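Local coordinates for tRNA-splicing ligase RtcB (Thermus thermophilus, PDB 2EPG), which probably joins RNA ends carrying a 3'-phosphate or 2',3'-cyclic phosphate to 5'-hydroxyl ends, using GTP and manganese, at residues 60-65 and 278-283; 112-117 and 310-315; 343-348 and 352-357; 392-397 and 407-412. One frame throughout, in Å; residues are numbered along the deposited sequence.

Interaction 1 (60-65 and 278-283); sequences VATLPG and KQLAAA
Leu63 N donates to Val60 O at 3.1 Å and closes a type I beta turn, and the residues at both ends of this turn pack on Leu280. The turn starts at Val60, the last residue of helix 52-60. It brings Val60 and Leu63 to the same leucine. Leu63 makes the closest approach. Its CG lies anti to the carbonyl carbon (chi1 -63°), and chi2 is extended, which carries CD1 outward to Leu280. Leu63 CD1 reaches Leu280 CG at 3.8 Å and Leu280 CD2 at 4.2 Å. The two side chains cross at a slant rather than meeting end to end. Leu280 has a chi1 of -129°, away from the staggered positions. Its two methyls then go to different places. Leu280 CD1 lies 4.5 Å from Val60 CG2, a loose touch. Leu280 CD2 lies 4.3 Å from Val60 N and 4.4 Å from Thr62 OG1. The Thr62 hydroxyl is hydrogen-bonded back to Asn59 O and only borders the leucine. The contact joins two irregular connections of the fold, away from the predicted GMP and manganese sites: the loop from helix 52-60 to strand 70-73, and a short 3-10 turn that leads into strand 283-284. In that 3-10 turn Ala281 N donates to Lys278 O at 3.1 Å, with Leu280 on the side facing residues 60-63. Phe82 touches both Val60 and Leu280. Val97, from the strand beside 283-284, touches both Leu63 and Ala282.

Interaction 2 (112-117 and 310-315); sequences RLLASH and LIAHFV
Leu114 and Arg112 of strand 110-119 both pack on Ala312 of helix 288-321. This is a helix laid on the face of a beta sheet. The strand sits between strands 240-247 and 332-347, antiparallel to both. The segment axes come within 10.3 Å, and their N-to-C directions differ by 28°. Arg112 and Leu114 are two residues apart on the strand, so both leave it on the helix side. Arg112 starts extended, with CG anti to the backbone N. It then bends at chi3 (-64°). The bend leaves the aliphatic part and the guanidinium on one small target: Ala312 CB lies 3.9 Å from Arg112 CD and 3.5 Å from Arg112 NH2. The methyl meets the guanidinium at a slant. The charged group has its polar partners elsewhere: NE forms a salt bridge with Asp336 OD1, and NH1 bonds to Gln309 OE1, just before residues 310-315 on the same helix. These bonds fix the rotation of the guanidinium while Ala312 gives it an apolar neighbour. Leu114 places its CG beside the backbone N (chi1 -57°) and divides its two methyls between two helix residues. Leu114 CD2 packs on Ala312 CB at 4.1 Å. The other branch goes to Val315, whose side chain also touches Leu217, a predicted GMP-binding residue. Ala312 and Val315, three residues apart on the helix, both point toward the strand. Leu114 and Val315 meet tip to tip: Val315 CG1, anti to its own backbone N, stops 3.9 Å from Leu114 CD1.

Interaction 3 (343-348 and 352-357); sequences KFEEHR and VLVHRK
Lys343 and Val354 form a hydrogen-bonded pair of the antiparallel hairpin of strands 332-347 and 350-357. Val354 N donates to Lys343 O at 2.8 Å, nearly straight at 176°. Glu345 and Val352 pair in the same way, through Glu345 N to Val352 O and Val352 N to Glu345 O. Between them lies the non-hydrogen-bonded pair Phe344 and Leu353. Its apolar contact is a CH-pi interaction: Leu353 CD1 sits over the ring face, 3.8 Å from the Phe344 centroid. On the other face, with Glu345 and Val354, Val352 CG2 meets the edge of the His347 ring at CD2, 3.7 Å away. The polar contact is a two-nitrogen salt bridge. Arg356 NH1 gives to Glu345 OE1 and Arg356 NH2 to Glu345 OE2, both at 2.9 Å, with the carboxylate and guanidinium planes 37° apart. His347 NE2 adds a third bond, to the anti lone pair of Glu345 OE1 at 2.8 Å. With an alanine in place of Glu345, the buried Arg356 would probably lose this countercharge and His347 NE2 its acceptor. Ser407 OG and Phe405 O also bind Arg356. Three donors on one carboxylate should stabilise its negative charge and fix its rotation.

Interaction 4 (392-397 and 407-412); sequences YVLAGT and SSCHGA
Tyr392 meets the Ala412 methyl with the CD1 and CE1 atoms of its ring. Ala412 CB lies 4.0 Å from Tyr392 CE1 and 4.1 Å from Tyr392 CD1, and approaches the ring at a slant. Leu394 leaves the strand on the same side. Its CG is anti to the carbonyl carbon (chi1 -47°), and Leu394 CD1 extends to Cys409 SG at 4.1 Å. The sulfur stands between the backbone N and the carbonyl carbon of its own residue (chi1 74°), which turns it to the strand. Leu394 CD1 also grazes Ser408 OG at 4.4 Å; that hydroxyl is bonded to Ile472 O. Strand 391-395 runs antiparallel between strands 380-383 and 474-486; Val383 touches Leu394, Cys409 and Ala412, while Val464 of helix 462-470 packs on Tyr392 and Leu394. The chain leaves the strand through Thr397, the N-cap of helix 398-403, and returns as segment 407-412. That returning segment carries His410, the predicted site of the GMP-histidine intermediate, with Gly411 and Ala412 predicted to bind GMP. The His410 side chain leaves its backbone away from the strand, and its ND1 is hydrogen-bonded to His339 ND1. Ala412, two residues on, points its methyl toward the strand.

Interaction 4 carries the predicted guanylylated histidine, and two other contacts touch it. Arg356 NE of interaction 3 lies 2.8 Å from Ser407 OG, a probable hydrogen bond that ties the hairpin to the start of the His410 segment. Leu113 CD2 of interaction 2 packs on Val393 CG2 of interaction 4 at 3.8 Å, on the strand side. Interaction 2 also borders the predicted GMP site through Leu217, about 3 Å from Val315 between side chains. Interaction 1 is more remote. Its centre is about 38 Å from that of interaction 2, but its nearest atoms are about 7 Å from interaction 3. Phe90 bridges that gap, touching Leu63 and hydrogen-bonding through its backbone to that of Leu353.

Interaction 1 (60-65 and 278-283)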
loop_
_atom_site.group_PDB
_atom_site.type_symbol
_atom_site.label_atom_id
_atom_site.label_comp_id
_atom_site.label_asym_id
_atom_site.label_seq_id
_atom_site.Cartn_x
_atom_site.Cartn_y
_atom_site.Cartn_z
ATOM N N VAL A 60 5.933 -4.918 -19.466
ATOM C CA VAL A 60 4.658 -5.265 -18.849
ATOM C C VAL A 60 3.592 -5.300 -19.941
ATOM O O VAL A 60 2.775 -6.215 -19.988
ATOM C CB VAL A 60 4.278 -4.226 -17.770
ATOM C CG1 VAL A 60 2.847 -4.473 -17.269
ATOM C CG2 VAL A 60 5.276 -4.302 -16.606
ATOM N N ALA A 61 3.629 -4.310 -20.829
ATOM C CA ALA A 61 2.673 -4.196 -21.928
ATOM C C ALA A 61 2.720 -5.338 -22.945
ATOM O O ALA A 61 1.866 -5.406 -23.831
ATOM C CB ALA A 61 2.873 -2.852 -22.647
ATOM N N THR A 62 3.721 -6.218 -22.842
ATOM C CA THR A 62 3.823 -7.359 -23.760
ATOM C C THR A 62 3.038 -8.574 -23.233
ATOM O O THR A 62 2.830 -9.539 -23.959
ATOM C CB THR A 62 5.282 -7.837 -23.947
ATOM O OG1 THR A 62 5.768 -8.358 -22.697
ATOM C CG2 THR A 62 6.186 -6.693 -24.400
ATOM N N LEU A 63 2.600 -8.523 -21.977
ATOM C CA LEU A 63 1.870 -9.645 -21.368
ATOM C C LEU A 63 0.440 -9.864 -21.875
ATOM O O LEU A 63 -0.291 -8.912 -22.141
ATOM C CB LEU A 63 1.894 -9.496 -19.846
ATOM C CG LEU A 63 3.334 -9.573 -19.320
ATOM C CD1 LEU A 63 3.390 -9.290 -17.827
ATOM C CD2 LEU A 63 3.888 -10.961 -19.607
ATOM N N PRO A 64 0.026 -11.137 -22.015
ATOM C CA PRO A 64 -1.301 -11.547 -22.500
ATOM C C PRO A 64 -2.486 -11.012 -21.706
ATOM O O PRO A 64 -2.468 -11.012 -20.478
ATOM C CB PRO A 64 -1.241 -13.079 -22.444
ATOM C CG PRO A 64 0.215 -13.390 -22.449
ATOM C CD PRO A 64 0.788 -12.317 -21.571
ATOM N N GLY A 65 -3.519 -10.575 -22.422
ATOM C CA GLY A 65 -4.716 -10.060 -21.774
ATOM C C GLY A 65 -4.547 -8.748 -21.028
ATOM O O GLY A 65 -5.408 -8.373 -20.226
ATOM N N LYS A 278 12.616 -12.680 -17.656
ATOM C CA LYS A 278 12.213 -13.793 -16.798
ATOM C C LYS A 278 11.574 -13.351 -15.485
ATOM O O LYS A 278 10.795 -14.095 -14.886
ATOM C CB LYS A 278 13.414 -14.701 -16.498
ATOM C CG LYS A 278 14.690 -13.940 -16.136
ATOM C CD LYS A 278 15.420 -14.533 -14.926
ATOM C CE LYS A 278 14.654 -14.283 -13.625
ATOM N NZ LYS A 278 15.448 -14.686 -12.417
ATOM N N GLN A 279 11.897 -12.140 -15.043
ATOM C CA GLN A 279 11.352 -11.622 -13.795
ATOM C C GLN A 279 9.876 -11.249 -13.953
ATOM O O GLN A 279 9.196 -10.915 -12.978
ATOM C CB GLN A 279 12.165 -10.409 -13.327
ATOM C CG GLN A 279 13.672 -10.655 -13.326
ATOM C CD GLN A 279 14.425 -9.748 -12.363
ATOM O OE1 GLN A 279 14.280 -8.523 -12.394
ATOM N NE2 GLN A 279 15.241 -10.350 -11.503
ATOM N N LEU A 280 9.393 -11.324 -15.188
ATOM C CA LEU A 280 8.000 -11.024 -15.516
ATOM C C LEU A 280 7.164 -12.307 -15.399
ATOM O O LEU A 280 5.995 -12.348 -15.809
ATOM C CB LEU A 280 7.930 -10.497 -16.944
ATOM C CG LEU A 280 7.188 -9.199 -17.235
ATOM C CD1 LEU A 280 7.644 -8.084 -16.308
ATOM C CD2 LEU A 280 7.441 -8.835 -18.689
ATOM N N ALA A 281 7.780 -13.352 -14.849
ATOM C CA ALA A 281 7.142 -14.653 -14.675
ATOM C C ALA A 281 5.661 -14.539 -14.326
ATOM O O ALA A 281 5.314 -13.988 -13.287
ATOM C CB ALA A 281 7.874 -15.431 -13.597
ATOM N N ALA A 282 4.797 -15.074 -15.190
ATOM C CA ALA A 282 3.347 -15.001 -14.980
ATOM C C ALA A 282 2.638 -16.286 -15.402
ATOM O O ALA A 282 3.210 -17.106 -16.102
ATOM C CB ALA A 282 2.769 -13.823 -15.768
ATOM N N ALA A 283 1.381 -16.434 -14.990
ATOM C CA ALA A 283 0.586 -17.601 -15.334
ATOM C C ALA A 283 -0.835 -17.130 -15.605
ATOM O O ALA A 283 -1.265 -16.090 -15.100
ATOM C CB ALA A 283 0.588 -18.622 -14.168
#

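Interaction 2 (112-117 and 310-315)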
loop_
_atom_site.group_PDB
_atom_site.type_symbol
_atom_site.label_atom_id
_atom_site.label_comp_id
_atom_site.label_asym_id
_atom_site.label_seq_id
_atom_site.Cartn_x
_atom_site.Cartn_y
_atom_site.Cartn_z
ATOM N N ARG A 112 -1.455 2.230 7.518
ATOM C CA ARG A 112 -2.653 2.504 8.284
ATOM C C ARG A 112 -2.415 3.847 8.976
ATOM O O ARG A 112 -1.325 4.089 9.524
ATOM C CB ARG A 112 -2.921 1.448 9.353
ATOM C CG ARG A 112 -4.052 1.878 10.294
ATOM C CD ARG A 112 -4.556 0.802 11.251
ATOM N NE ARG A 112 -5.184 -0.347 10.598
ATOM C CZ ARG A 112 -6.069 -1.137 11.203
ATOM N NH1 ARG A 112 -6.605 -2.178 10.581
ATOM N NH2 ARG A 112 -6.455 -0.858 12.433
ATOM N N LEU A 113 -3.418 4.720 8.937
ATOM C CA LEU A 113 -3.308 6.002 9.611
ATOM C C LEU A 113 -4.403 6.123 10.673
ATOM O O LEU A 113 -5.599 6.006 10.369
ATOM C CB LEU A 113 -3.437 7.174 8.624
ATOM C CG LEU A 113 -3.285 8.582 9.234
ATOM C CD1 LEU A 113 -1.861 8.787 9.767
ATOM C CD2 LEU A 113 -3.554 9.638 8.179
ATOM N N LEU A 114 -3.982 6.336 11.919
ATOM C CA LEU A 114 -4.914 6.531 13.015
ATOM C C LEU A 114 -4.987 8.056 13.221
ATOM O O LEU A 114 -3.973 8.751 13.095
ATOM C CB LEU A 114 -4.395 5.860 14.306
ATOM C CG LEU A 114 -4.072 4.359 14.299
ATOM C CD1 LEU A 114 -3.659 3.900 15.703
ATOM C CD2 LEU A 114 -5.295 3.584 13.830
ATOM N N ALA A 115 -6.183 8.560 13.517
ATOM C CA ALA A 115 -6.399 9.982 13.756
ATOM C C ALA A 115 -6.962 10.122 15.168
ATOM O O ALA A 115 -7.940 9.460 15.506
ATOM C CB ALA A 115 -7.392 10.537 12.736
ATOM N N SER A 116 -6.371 10.985 15.985
ATOM C CA SER A 116 -6.829 11.137 17.368
ATOM C C SER A 116 -7.514 12.473 17.670
ATOM O O SER A 116 -7.588 13.350 16.805
ATOM C CB SER A 116 -5.645 11.004 18.315
ATOM O OG SER A 116 -4.876 12.197 18.278
ATOM N N HIS A 117 -8.017 12.603 18.900
ATOM C CA HIS A 117 -8.654 13.837 19.368
ATOM C C HIS A 117 -7.604 14.780 19.958
ATOM O O HIS A 117 -7.909 15.920 20.278
ATOM C CB HIS A 117 -9.676 13.551 20.472
ATOM C CG HIS A 117 -10.941 12.932 19.982
ATOM N ND1 HIS A 117 -11.756 12.171 20.794
ATOM C CD2 HIS A 117 -11.551 12.983 18.776
ATOM C CE1 HIS A 117 -12.815 11.779 20.107
ATOM N NE2 HIS A 117 -12.716 12.259 18.880
ATOM N N LEU A 310 -3.385 -5.376 14.550
ATOM C CA LEU A 310 -2.820 -5.714 15.860
ATOM C C LEU A 310 -1.943 -4.592 16.366
ATOM O O LEU A 310 -2.007 -4.216 17.528
ATOM C CB LEU A 310 -1.973 -7.003 15.801
ATOM C CG LEU A 310 -2.223 -8.095 16.860
ATOM C CD1 LEU A 310 -1.004 -9.028 16.956
ATOM C CD2 LEU A 310 -2.525 -7.479 18.220
ATOM N N ILE A 311 -1.105 -4.060 15.489
ATOM C CA ILE A 311 -0.223 -2.972 15.879
ATOM C C ILE A 311 -1.046 -1.774 16.345
ATOM O O ILE A 311 -0.707 -1.124 17.331
ATOM C CB ILE A 311 0.703 -2.572 14.711
ATOM C CG1 ILE A 311 1.657 -3.738 14.401
ATOM C CG2 ILE A 311 1.519 -1.319 15.077
ATOM C CD1 ILE A 311 2.492 -3.562 13.146
ATOM N N ALA A 312 -2.139 -1.495 15.647
ATOM C CA ALA A 312 -2.995 -0.374 16.019
ATOM C C ALA A 312 -3.547 -0.595 17.425
ATOM O O ALA A 312 -3.660 0.350 18.207
ATOM C CB ALA A 312 -4.141 -0.220 15.016
ATOM N N HIS A 313 -3.878 -1.843 17.750
ATOM C CA HIS A 313 -4.399 -2.160 19.082
ATOM C C HIS A 313 -3.332 -1.823 20.128
ATOM O O HIS A 313 -3.633 -1.206 21.151
ATOM C CB HIS A 313 -4.782 -3.652 19.181
ATOM C CG HIS A 313 -5.327 -4.047 20.520
ATOM N ND1 HIS A 313 -6.575 -3.655 20.964
ATOM C CD2 HIS A 313 -4.783 -4.776 21.526
ATOM C CE1 HIS A 313 -6.775 -4.124 22.183
ATOM N NE2 HIS A 313 -5.703 -4.807 22.548
ATOM N N PHE A 314 -2.088 -2.223 19.859
ATOM C CA PHE A 314 -0.983 -1.939 20.766
ATOM C C PHE A 314 -0.704 -0.443 20.854
ATOM O O PHE A 314 -0.265 0.039 21.885
ATOM C CB PHE A 314 0.323 -2.639 20.318
ATOM C CG PHE A 314 0.233 -4.142 20.250
ATOM C CD1 PHE A 314 -0.658 -4.849 21.062
ATOM C CD2 PHE A 314 1.072 -4.857 19.394
ATOM C CE1 PHE A 314 -0.712 -6.252 21.023
ATOM C CE2 PHE A 314 1.034 -6.257 19.346
ATOM C CZ PHE A 314 0.134 -6.958 20.165
ATOM N N VAL A 315 -0.926 0.290 19.765
ATOM C CA VAL A 315 -0.677 1.717 19.790
ATOM C C VAL A 315 -1.659 2.338 20.777
ATOM O O VAL A 315 -1.278 3.167 21.608
ATOM C CB VAL A 315 -0.843 2.355 18.394
ATOM C CG1 VAL A 315 -0.954 3.880 18.511
ATOM C CG2 VAL A 315 0.356 1.986 17.513
#

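Interaction 3 (343-348 and 352-357)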
loop_
_atom_site.group_PDB
_atom_site.type_symbol
_atom_site.label_atom_id
_atom_site.label_comp_id
_atom_site.label_asym_id
_atom_site.label_seq_id
_atom_site.Cartn_x
_atom_site.Cartn_y
_atom_site.Cartn_z
ATOM N N LYS A 343 -5.827 -7.074 -7.223
ATOM C CA LYS A 343 -7.204 -7.232 -6.793
ATOM C C LYS A 343 -8.145 -7.252 -7.966
ATOM O O LYS A 343 -7.895 -6.592 -8.982
ATOM C CB LYS A 343 -7.596 -6.067 -5.889
ATOM C CG LYS A 343 -6.592 -5.804 -4.776
ATOM C CD LYS A 343 -7.168 -4.880 -3.752
ATOM C CE LYS A 343 -8.387 -5.488 -3.089
ATOM N NZ LYS A 343 -9.073 -4.399 -2.355
ATOM N N PHE A 344 -9.226 -8.009 -7.834
ATOM C CA PHE A 344 -10.210 -8.044 -8.897
ATOM C C PHE A 344 -11.111 -6.837 -8.681
ATOM O O PHE A 344 -11.668 -6.655 -7.604
ATOM C CB PHE A 344 -11.030 -9.334 -8.859
ATOM C CG PHE A 344 -10.288 -10.532 -9.400
ATOM C CD1 PHE A 344 -9.603 -11.390 -8.544
ATOM C CD2 PHE A 344 -10.262 -10.785 -10.769
ATOM C CE1 PHE A 344 -8.901 -12.495 -9.057
ATOM C CE2 PHE A 344 -9.570 -11.877 -11.287
ATOM C CZ PHE A 344 -8.889 -12.736 -10.432
ATOM N N GLU A 345 -11.257 -6.017 -9.713
ATOM C CA GLU A 345 -12.071 -4.812 -9.620
ATOM C C GLU A 345 -12.872 -4.586 -10.904
ATOM O O GLU A 345 -12.576 -5.176 -11.945
ATOM C CB GLU A 345 -11.164 -3.603 -9.366
ATOM C CG GLU A 345 -10.358 -3.675 -8.077
ATOM C CD GLU A 345 -9.387 -2.511 -7.911
ATOM O OE1 GLU A 345 -9.239 -1.674 -8.848
ATOM O OE2 GLU A 345 -8.759 -2.438 -6.832
ATOM N N GLU A 346 -13.897 -3.746 -10.807
ATOM C CA GLU A 346 -14.740 -3.398 -11.943
ATOM C C GLU A 346 -14.183 -2.146 -12.599
ATOM O O GLU A 346 -14.112 -1.098 -11.964
ATOM C CB GLU A 346 -16.168 -3.089 -11.495
ATOM C CG GLU A 346 -16.926 -4.269 -10.925
ATOM C CD GLU A 346 -17.191 -5.340 -11.966
ATOM O OE1 GLU A 346 -16.892 -6.524 -11.667
ATOM O OE2 GLU A 346 -17.696 -4.995 -13.069
ATOM N N HIS A 347 -13.788 -2.281 -13.865
ATOM C CA HIS A 347 -13.248 -1.187 -14.683
ATOM C C HIS A 347 -13.713 -1.459 -16.115
ATOM O O HIS A 347 -13.653 -2.598 -16.586
ATOM C CB HIS A 347 -11.719 -1.171 -14.653
ATOM C CG HIS A 347 -11.137 -0.889 -13.305
ATOM N ND1 HIS A 347 -11.140 0.369 -12.734
ATOM C CD2 HIS A 347 -10.523 -1.704 -12.414
ATOM C CE1 HIS A 347 -10.552 0.314 -11.553
ATOM N NE2 HIS A 347 -10.167 -0.933 -11.335
ATOM N N ARG A 348 -14.191 -0.416 -16.787
ATOM C CA ARG A 348 -14.679 -0.504 -18.164
ATOM C C ARG A 348 -15.826 -1.507 -18.255
ATOM O O ARG A 348 -15.940 -2.263 -19.224
ATOM C CB ARG A 348 -13.543 -0.929 -19.083
ATOM C CG ARG A 348 -12.225 -0.226 -18.798
ATOM C CD ARG A 348 -11.858 0.752 -19.889
ATOM N NE ARG A 348 -10.694 1.551 -19.531
ATOM C CZ ARG A 348 -9.478 1.356 -20.023
ATOM N NH1 ARG A 348 -8.482 2.140 -19.634
ATOM N NH2 ARG A 348 -9.256 0.382 -20.898
ATOM N N VAL A 352 -11.710 -7.101 -13.839
ATOM C CA VAL A 352 -10.327 -7.269 -14.249
ATOM C C VAL A 352 -9.464 -7.402 -13.017
ATOM O O VAL A 352 -9.885 -7.042 -11.927
ATOM C CB VAL A 352 -9.832 -6.074 -15.108
ATOM C CG1 VAL A 352 -10.626 -5.997 -16.399
ATOM C CG2 VAL A 352 -9.958 -4.779 -14.329
ATOM N N LEU A 353 -8.273 -7.959 -13.187
ATOM C CA LEU A 353 -7.344 -8.117 -12.083
ATOM C C LEU A 353 -6.321 -6.983 -12.189
ATOM O O LEU A 353 -5.575 -6.908 -13.168
ATOM C CB LEU A 353 -6.625 -9.466 -12.173
ATOM C CG LEU A 353 -5.547 -9.675 -11.107
ATOM C CD1 LEU A 353 -6.209 -9.819 -9.749
ATOM C CD2 LEU A 353 -4.712 -10.917 -11.451
ATOM N N VAL A 354 -6.269 -6.126 -11.175
ATOM C CA VAL A 354 -5.347 -4.994 -11.191
ATOM C C VAL A 354 -4.116 -5.201 -10.316
ATOM O O VAL A 354 -4.238 -5.317 -9.091
ATOM C CB VAL A 354 -6.056 -3.700 -10.722
ATOM C CG1 VAL A 354 -5.110 -2.490 -10.873
ATOM C CG2 VAL A 354 -7.334 -3.498 -11.525
ATOM N N HIS A 355 -2.942 -5.239 -10.959
ATOM C CA HIS A 355 -1.671 -5.406 -10.268
ATOM C C HIS A 355 -1.190 -4.001 -9.909
ATOM O O HIS A 355 -1.143 -3.098 -10.767
ATOM C CB HIS A 355 -0.589 -6.035 -11.170
ATOM C CG HIS A 355 -0.821 -7.473 -11.527
ATOM N ND1 HIS A 355 -1.762 -7.874 -12.452
ATOM C CD2 HIS A 355 -0.185 -8.600 -11.119
ATOM C CE1 HIS A 355 -1.691 -9.188 -12.603
ATOM N NE2 HIS A 355 -0.742 -9.652 -11.806
ATOM N N ARG A 356 -0.824 -3.825 -8.650
ATOM C CA ARG A 356 -0.329 -2.545 -8.179
ATOM C C ARG A 356 0.872 -2.830 -7.317
ATOM O O ARG A 356 0.745 -3.451 -6.269
ATOM C CB ARG A 356 -1.390 -1.802 -7.341
ATOM C CG ARG A 356 -2.659 -1.358 -8.103
ATOM C CD ARG A 356 -3.467 -0.315 -7.296
ATOM N NE ARG A 356 -4.677 0.132 -7.983
ATOM C CZ ARG A 356 -5.861 -0.476 -7.905
ATOM N NH1 ARG A 356 -6.898 0.006 -8.576
ATOM N NH2 ARG A 356 -6.019 -1.567 -7.160
ATOM N N LYS A 357 2.041 -2.402 -7.772
ATOM C CA LYS A 357 3.267 -2.584 -7.007
ATOM C C LYS A 357 3.766 -1.185 -6.745
ATOM O O LYS A 357 4.141 -0.476 -7.684
ATOM C CB LYS A 357 4.335 -3.348 -7.797
ATOM C CG LYS A 357 5.510 -3.768 -6.901
ATOM C CD LYS A 357 6.844 -3.915 -7.628
ATOM C CE LYS A 357 6.759 -4.769 -8.864
ATOM N NZ LYS A 357 8.101 -5.128 -9.396
#

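Interaction 4 (392-397 and 407-412)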
loop_
_atom_site.group_PDB
_atom_site.type_symbol
_atom_site.label_atom_id
_atom_site.label_comp_id
_atom_site.label_asym_id
_atom_site.label_seq_id
_atom_site.Cartn_x
_atom_site.Cartn_y
_atom_site.Cartn_z
ATOM N N TYR A 392 1.721 12.482 3.460
ATOM C CA TYR A 392 0.605 13.252 2.926
ATOM C C TYR A 392 -0.668 12.408 2.897
ATOM O O TYR A 392 -0.622 11.176 2.892
ATOM C CB TYR A 392 0.905 13.747 1.500
ATOM C CG TYR A 392 2.126 14.657 1.367
ATOM C CD1 TYR A 392 3.425 14.138 1.391
ATOM C CD2 TYR A 392 1.980 16.036 1.245
ATOM C CE1 TYR A 392 4.537 14.967 1.302
ATOM C CE2 TYR A 392 3.094 16.873 1.152
ATOM C CZ TYR A 392 4.360 16.329 1.184
ATOM O OH TYR A 392 5.447 17.164 1.105
ATOM N N VAL A 393 -1.804 13.086 2.916
ATOM C CA VAL A 393 -3.086 12.422 2.817
ATOM C C VAL A 393 -3.706 13.060 1.569
ATOM O O VAL A 393 -3.816 14.293 1.487
ATOM C CB VAL A 393 -3.995 12.711 4.030
ATOM C CG1 VAL A 393 -5.348 12.054 3.810
ATOM C CG2 VAL A 393 -3.340 12.191 5.328
ATOM N N LEU A 394 -4.053 12.228 0.588
ATOM C CA LEU A 394 -4.676 12.703 -0.632
ATOM C C LEU A 394 -6.066 12.091 -0.645
ATOM O O LEU A 394 -6.437 11.376 0.283
ATOM C CB LEU A 394 -3.892 12.221 -1.864
ATOM C CG LEU A 394 -2.363 12.392 -1.805
ATOM C CD1 LEU A 394 -1.718 11.813 -3.071
ATOM C CD2 LEU A 394 -2.007 13.857 -1.655
ATOM N N ALA A 395 -6.841 12.388 -1.683
ATOM C CA ALA A 395 -8.167 11.809 -1.840
ATOM C C ALA A 395 -8.258 11.317 -3.283
ATOM O O ALA A 395 -7.709 11.950 -4.189
ATOM C CB ALA A 395 -9.256 12.847 -1.555
ATOM N N GLY A 396 -8.934 10.187 -3.487
ATOM C CA GLY A 396 -9.087 9.628 -4.823
ATOM C C GLY A 396 -9.984 10.495 -5.690
ATOM O O GLY A 396 -10.848 11.200 -5.182
ATOM N N THR A 397 -9.806 10.436 -7.001
ATOM C CA THR A 397 -10.603 11.287 -7.870
ATOM C C THR A 397 -11.370 10.543 -8.924
ATOM O O THR A 397 -11.098 9.382 -9.218
ATOM C CB THR A 397 -9.721 12.296 -8.605
ATOM O OG1 THR A 397 -8.916 11.599 -9.560
ATOM C CG2 THR A 397 -8.814 13.026 -7.605
ATOM N N SER A 407 -6.347 4.484 -9.618
ATOM C CA SER A 407 -5.092 4.308 -8.898
ATOM C C SER A 407 -4.332 5.614 -8.663
ATOM O O SER A 407 -4.454 6.557 -9.433
ATOM C CB SER A 407 -4.182 3.369 -9.685
ATOM O OG SER A 407 -4.810 2.119 -9.898
ATOM N N SER A 408 -3.536 5.656 -7.600
ATOM C CA SER A 408 -2.740 6.824 -7.331
ATOM C C SER A 408 -1.339 6.429 -6.865
ATOM O O SER A 408 -0.942 5.271 -6.984
ATOM C CB SER A 408 -3.432 7.726 -6.308
ATOM O OG SER A 408 -2.852 9.018 -6.342
ATOM N N CYS A 409 -0.585 7.377 -6.329
ATOM C CA CYS A 409 0.781 7.075 -5.920
ATOM C C CYS A 409 0.851 6.529 -4.504
ATOM O O CYS A 409 -0.130 6.567 -3.754
ATOM C CB CYS A 409 1.648 8.331 -6.014
ATOM S SG CYS A 409 1.292 9.518 -4.688
ATOM N N HIS A 410 2.016 6.025 -4.134
ATOM C CA HIS A 410 2.175 5.502 -2.789
ATOM C C HIS A 410 3.311 6.203 -2.047
ATOM O O HIS A 410 3.305 6.272 -0.831
ATOM C CB HIS A 410 2.444 4.001 -2.840
ATOM C CG HIS A 410 3.894 3.653 -2.911
ATOM N ND1 HIS A 410 4.557 3.031 -1.875
ATOM C CD2 HIS A 410 4.811 3.839 -3.892
ATOM C CE1 HIS A 410 5.822 2.846 -2.217
ATOM N NE2 HIS A 410 6.002 3.326 -3.435
ATOM N N GLY A 411 4.292 6.714 -2.780
ATOM C CA GLY A 411 5.412 7.375 -2.130
ATOM C C GLY A 411 5.507 8.865 -2.382
ATOM O O GLY A 411 4.916 9.384 -3.331
ATOM N N ALA A 412 6.263 9.555 -1.533
ATOM C CA ALA A 412 6.440 11.001 -1.649
ATOM C C ALA A 412 7.832 11.395 -2.151
ATOM O O ALA A 412 8.022 12.491 -2.686
ATOM C CB ALA A 412 6.169 11.667 -0.295
#